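Local coordinates for protein succinate dehydrogenase subunit A (Mycolicibacterium smegmatis MC2 51, PDB 6LUM) that probably oxidises succinate to fumarate, as the FAD-carrying flavoprotein subunit of a membrane-bound respiratory succinate dehydrogenase complex, at residues G180-H192 against K497-I509. Numbering follows the deposited sequence.
Sequences GVIAYELATGDIH and KGKRYNSDLLEAI
With CG anti to the carbonyl carbon (chi1 -85°), Tyr501 lays its ring beside the turn at Leu186 and Ala187, while Leu186, whose CG stands opposite its own backbone N (chi1 171°), brings CD2 obliquely against that ring and sets CD1 against Leu506. Ala187 CA sits over a face of the Tyr501 ring, 4.0 Å from its centroid and 17° off the normal, a CH-pi contact. Ala187 CB lies 3.6 Å from Tyr501 OH. Leu186 CD2 meets Tyr501 CD2 at 3.8 Å, the two side chains crossing at about a right angle. Leu186 CD1 approaches Leu506 CD1 at 3.5 Å, and the same Leu506 methyl lies 3.8 Å from Tyr184 CE2. Tyr184 also takes Leu505 CD2 against CZ at 3.7 Å. The turn is the beta-hairpin connection between strands 175-185 and 191-195, part of the FAD-binding region; it abuts the start of helix 503-527, with Asn502 at its N-cap position, part of the fumarate reductase-type C-terminal region. With an alanine in place of Tyr501, Ala187 CA would probably lose its aromatic face and Leu186 CD2 would be left poorly packed. No hydrogen bond joins the segments: Ala187 O lies over the Arg500 guanidinium face, 3.2 Å from Arg500 CZ, at angles too poor for bonding. Subunit B adjoins this edge, its Glu126 accepting a weak hydrogen bond from Tyr501 OH and forming a long, weak ion pair with Arg500.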
# COMPACT_ATOMS: atom_id res chain seq x y z
N GLY D 180 -29.24 22.19 10.66
CA GLY D 180 -28.42 21.53 11.66
C GLY D 180 -29.22 20.61 12.55
O GLY D 180 -30.44 20.67 12.61
N VAL D 181 -28.48 19.76 13.26
CA VAL D 181 -29.02 18.82 14.22
C VAL D 181 -28.33 19.08 15.55
O VAL D 181 -27.10 19.08 15.63
CB VAL D 181 -28.79 17.37 13.78
CG1 VAL D 181 -29.11 16.43 14.88
CG2 VAL D 181 -29.65 17.05 12.60
N ILE D 182 -29.12 19.32 16.59
CA ILE D 182 -28.62 19.52 17.94
C ILE D 182 -28.71 18.19 18.68
O ILE D 182 -29.81 17.66 18.88
CB ILE D 182 -29.41 20.61 18.68
CG1 ILE D 182 -29.14 21.97 18.06
CG2 ILE D 182 -29.05 20.61 20.13
CD1 ILE D 182 -30.09 22.36 16.99
N ALA D 183 -27.56 17.66 19.08
CA ALA D 183 -27.42 16.36 19.70
C ALA D 183 -26.84 16.51 21.10
O ALA D 183 -26.29 17.54 21.46
CB ALA D 183 -26.52 15.46 18.86
N TYR D 184 -26.94 15.44 21.87
CA TYR D 184 -26.51 15.42 23.26
C TYR D 184 -25.60 14.22 23.45
O TYR D 184 -26.05 13.08 23.40
CB TYR D 184 -27.72 15.34 24.18
CG TYR D 184 -27.43 15.17 25.65
CD1 TYR D 184 -27.43 16.25 26.50
CD2 TYR D 184 -27.20 13.92 26.18
CE1 TYR D 184 -27.19 16.09 27.83
CE2 TYR D 184 -26.94 13.76 27.51
CZ TYR D 184 -26.94 14.85 28.33
OH TYR D 184 -26.69 14.68 29.67
N GLU D 185 -24.32 14.47 23.68
CA GLU D 185 -23.37 13.39 23.89
C GLU D 185 -23.60 12.77 25.26
O GLU D 185 -23.42 13.43 26.28
CB GLU D 185 -21.95 13.90 23.78
CG GLU D 185 -20.92 12.82 23.78
CD GLU D 185 -19.51 13.36 23.80
OE1 GLU D 185 -19.33 14.49 24.27
OE2 GLU D 185 -18.59 12.66 23.34
N LEU D 186 -23.98 11.49 25.29
CA LEU D 186 -24.26 10.85 26.56
C LEU D 186 -23.03 10.79 27.44
O LEU D 186 -23.12 10.94 28.66
CB LEU D 186 -24.80 9.44 26.33
CG LEU D 186 -24.95 8.56 27.57
CD1 LEU D 186 -26.23 8.87 28.29
CD2 LEU D 186 -24.89 7.11 27.22
N ALA D 187 -21.86 10.59 26.84
CA ALA D 187 -20.66 10.26 27.60
C ALA D 187 -20.10 11.45 28.36
O ALA D 187 -19.43 11.26 29.38
CB ALA D 187 -19.59 9.70 26.67
N THR D 188 -20.32 12.66 27.88
CA THR D 188 -19.76 13.85 28.50
C THR D 188 -20.79 14.86 28.95
O THR D 188 -20.44 15.74 29.74
CB THR D 188 -18.80 14.56 27.54
OG1 THR D 188 -19.53 15.04 26.41
CG2 THR D 188 -17.74 13.61 27.05
N GLY D 189 -22.02 14.77 28.49
CA GLY D 189 -23.02 15.75 28.85
C GLY D 189 -23.01 17.00 28.01
O GLY D 189 -23.71 17.96 28.34
N ASP D 190 -22.24 17.01 26.93
CA ASP D 190 -22.10 18.19 26.09
C ASP D 190 -23.18 18.22 25.03
O ASP D 190 -23.69 17.18 24.60
CB ASP D 190 -20.73 18.20 25.41
CG ASP D 190 -19.60 18.54 26.35
OD1 ASP D 190 -19.87 18.82 27.54
OD2 ASP D 190 -18.44 18.52 25.91
N ILE D 191 -23.53 19.41 24.61
CA ILE D 191 -24.42 19.62 23.48
C ILE D 191 -23.56 19.86 22.25
O ILE D 191 -22.58 20.61 22.30
CB ILE D 191 -25.36 20.80 23.73
CG1 ILE D 191 -25.90 20.76 25.15
CG2 ILE D 191 -26.50 20.78 22.75
CD1 ILE D 191 -26.84 19.64 25.40
N HIS D 192 -23.91 19.22 21.15
CA HIS D 192 -23.21 19.40 19.89
C HIS D 192 -24.18 19.91 18.85
O HIS D 192 -25.36 19.56 18.86
CB HIS D 192 -22.59 18.11 19.39
CG HIS D 192 -21.57 17.53 20.31
ND1 HIS D 192 -20.31 17.18 19.89
CD2 HIS D 192 -21.63 17.23 21.63
CE1 HIS D 192 -19.63 16.69 20.91
NE2 HIS D 192 -20.41 16.71 21.97
N LYS D 497 -28.58 14.39 38.51
CA LYS D 497 -28.02 15.74 38.58
C LYS D 497 -26.58 15.77 38.10
O LYS D 497 -25.99 16.85 37.98
CB LYS D 497 -28.11 16.30 40.00
CG LYS D 497 -29.23 17.28 40.22
CD LYS D 497 -30.56 16.58 40.15
CE LYS D 497 -31.68 17.47 40.62
NZ LYS D 497 -33.00 16.86 40.35
N GLY D 498 -26.00 14.61 37.80
CA GLY D 498 -24.65 14.54 37.31
C GLY D 498 -24.55 14.97 35.87
O GLY D 498 -25.48 15.53 35.28
N LYS D 499 -23.39 14.70 35.28
CA LYS D 499 -23.16 15.10 33.90
C LYS D 499 -22.49 14.04 33.04
O LYS D 499 -22.52 14.17 31.82
CB LYS D 499 -22.33 16.38 33.85
CG LYS D 499 -22.48 17.17 32.56
CD LYS D 499 -22.23 18.64 32.78
CE LYS D 499 -23.21 19.21 33.77
NZ LYS D 499 -24.60 18.80 33.44
N ARG D 500 -21.90 12.99 33.61
CA ARG D 500 -21.05 12.13 32.81
C ARG D 500 -21.86 11.12 32.01
O ARG D 500 -21.82 11.14 30.78
CB ARG D 500 -20.03 11.43 33.71
CG ARG D 500 -18.85 12.31 34.07
CD ARG D 500 -18.04 12.70 32.85
NE ARG D 500 -17.63 11.52 32.09
CZ ARG D 500 -16.73 11.54 31.12
NH1 ARG D 500 -16.12 12.67 30.80
NH2 ARG D 500 -16.42 10.42 30.48
N TYR D 501 -22.59 10.23 32.66
CA TYR D 501 -23.45 9.26 31.98
C TYR D 501 -24.81 9.37 32.63
O TYR D 501 -25.10 8.64 33.58
CB TYR D 501 -22.91 7.84 32.06
CG TYR D 501 -21.89 7.48 31.02
CD1 TYR D 501 -20.57 7.79 31.20
CD2 TYR D 501 -22.26 6.81 29.88
CE1 TYR D 501 -19.64 7.46 30.26
CE2 TYR D 501 -21.34 6.47 28.93
CZ TYR D 501 -20.03 6.80 29.13
OH TYR D 501 -19.09 6.47 28.18
N ASN D 502 -25.65 10.26 32.14
CA ASN D 502 -26.90 10.58 32.82
C ASN D 502 -28.04 9.93 32.05
O ASN D 502 -28.60 10.51 31.13
CB ASN D 502 -27.07 12.09 32.92
CG ASN D 502 -27.93 12.48 34.07
OD1 ASN D 502 -28.62 11.66 34.65
ND2 ASN D 502 -27.90 13.76 34.42
N SER D 503 -28.38 8.71 32.45
CA SER D 503 -29.44 7.98 31.77
C SER D 503 -30.82 8.36 32.28
O SER D 503 -31.80 8.22 31.55
CB SER D 503 -29.24 6.48 31.94
OG SER D 503 -28.03 6.06 31.34
N ASP D 504 -30.92 8.85 33.52
CA ASP D 504 -32.21 9.25 34.06
C ASP D 504 -32.76 10.48 33.35
O ASP D 504 -33.96 10.56 33.04
CB ASP D 504 -32.08 9.52 35.55
CG ASP D 504 -33.40 9.45 36.27
OD1 ASP D 504 -33.39 9.42 37.53
OD2 ASP D 504 -34.45 9.44 35.59
N LEU D 505 -31.89 11.46 33.10
CA LEU D 505 -32.27 12.62 32.31
C LEU D 505 -32.87 12.19 30.98
O LEU D 505 -33.97 12.62 30.60
CB LEU D 505 -31.04 13.50 32.08
CG LEU D 505 -31.19 14.61 31.06
CD1 LEU D 505 -31.88 15.75 31.70
CD2 LEU D 505 -29.83 15.03 30.57
N LEU D 506 -32.17 11.32 30.27
CA LEU D 506 -32.63 10.94 28.95
C LEU D 506 -33.87 10.07 29.01
O LEU D 506 -34.69 10.12 28.10
CB LEU D 506 -31.51 10.25 28.19
CG LEU D 506 -30.45 11.30 27.89
CD1 LEU D 506 -29.13 10.67 27.63
CD2 LEU D 506 -30.88 12.15 26.72
N GLU D 507 -34.07 9.31 30.09
CA GLU D 507 -35.33 8.59 30.23
C GLU D 507 -36.50 9.55 30.36
O GLU D 507 -37.56 9.32 29.77
CB GLU D 507 -35.26 7.65 31.42
CG GLU D 507 -34.53 6.37 31.14
CD GLU D 507 -34.69 5.36 32.25
OE1 GLU D 507 -35.39 5.68 33.24
OE2 GLU D 507 -34.12 4.25 32.14
N ALA D 508 -36.33 10.63 31.12
CA ALA D 508 -37.39 11.63 31.19
C ALA D 508 -37.64 12.28 29.84
O ALA D 508 -38.79 12.47 29.41
CB ALA D 508 -37.03 12.68 32.23
N ILE D 509 -36.56 12.63 29.14
CA ILE D 509 -36.69 13.26 27.83
C ILE D 509 -37.44 12.35 26.87
O ILE D 509 -38.29 12.81 26.10
CB ILE D 509 -35.31 13.65 27.30
CG1 ILE D 509 -34.79 14.88 28.03
CG2 ILE D 509 -35.38 13.94 25.84
CD1 ILE D 509 -33.47 15.36 27.52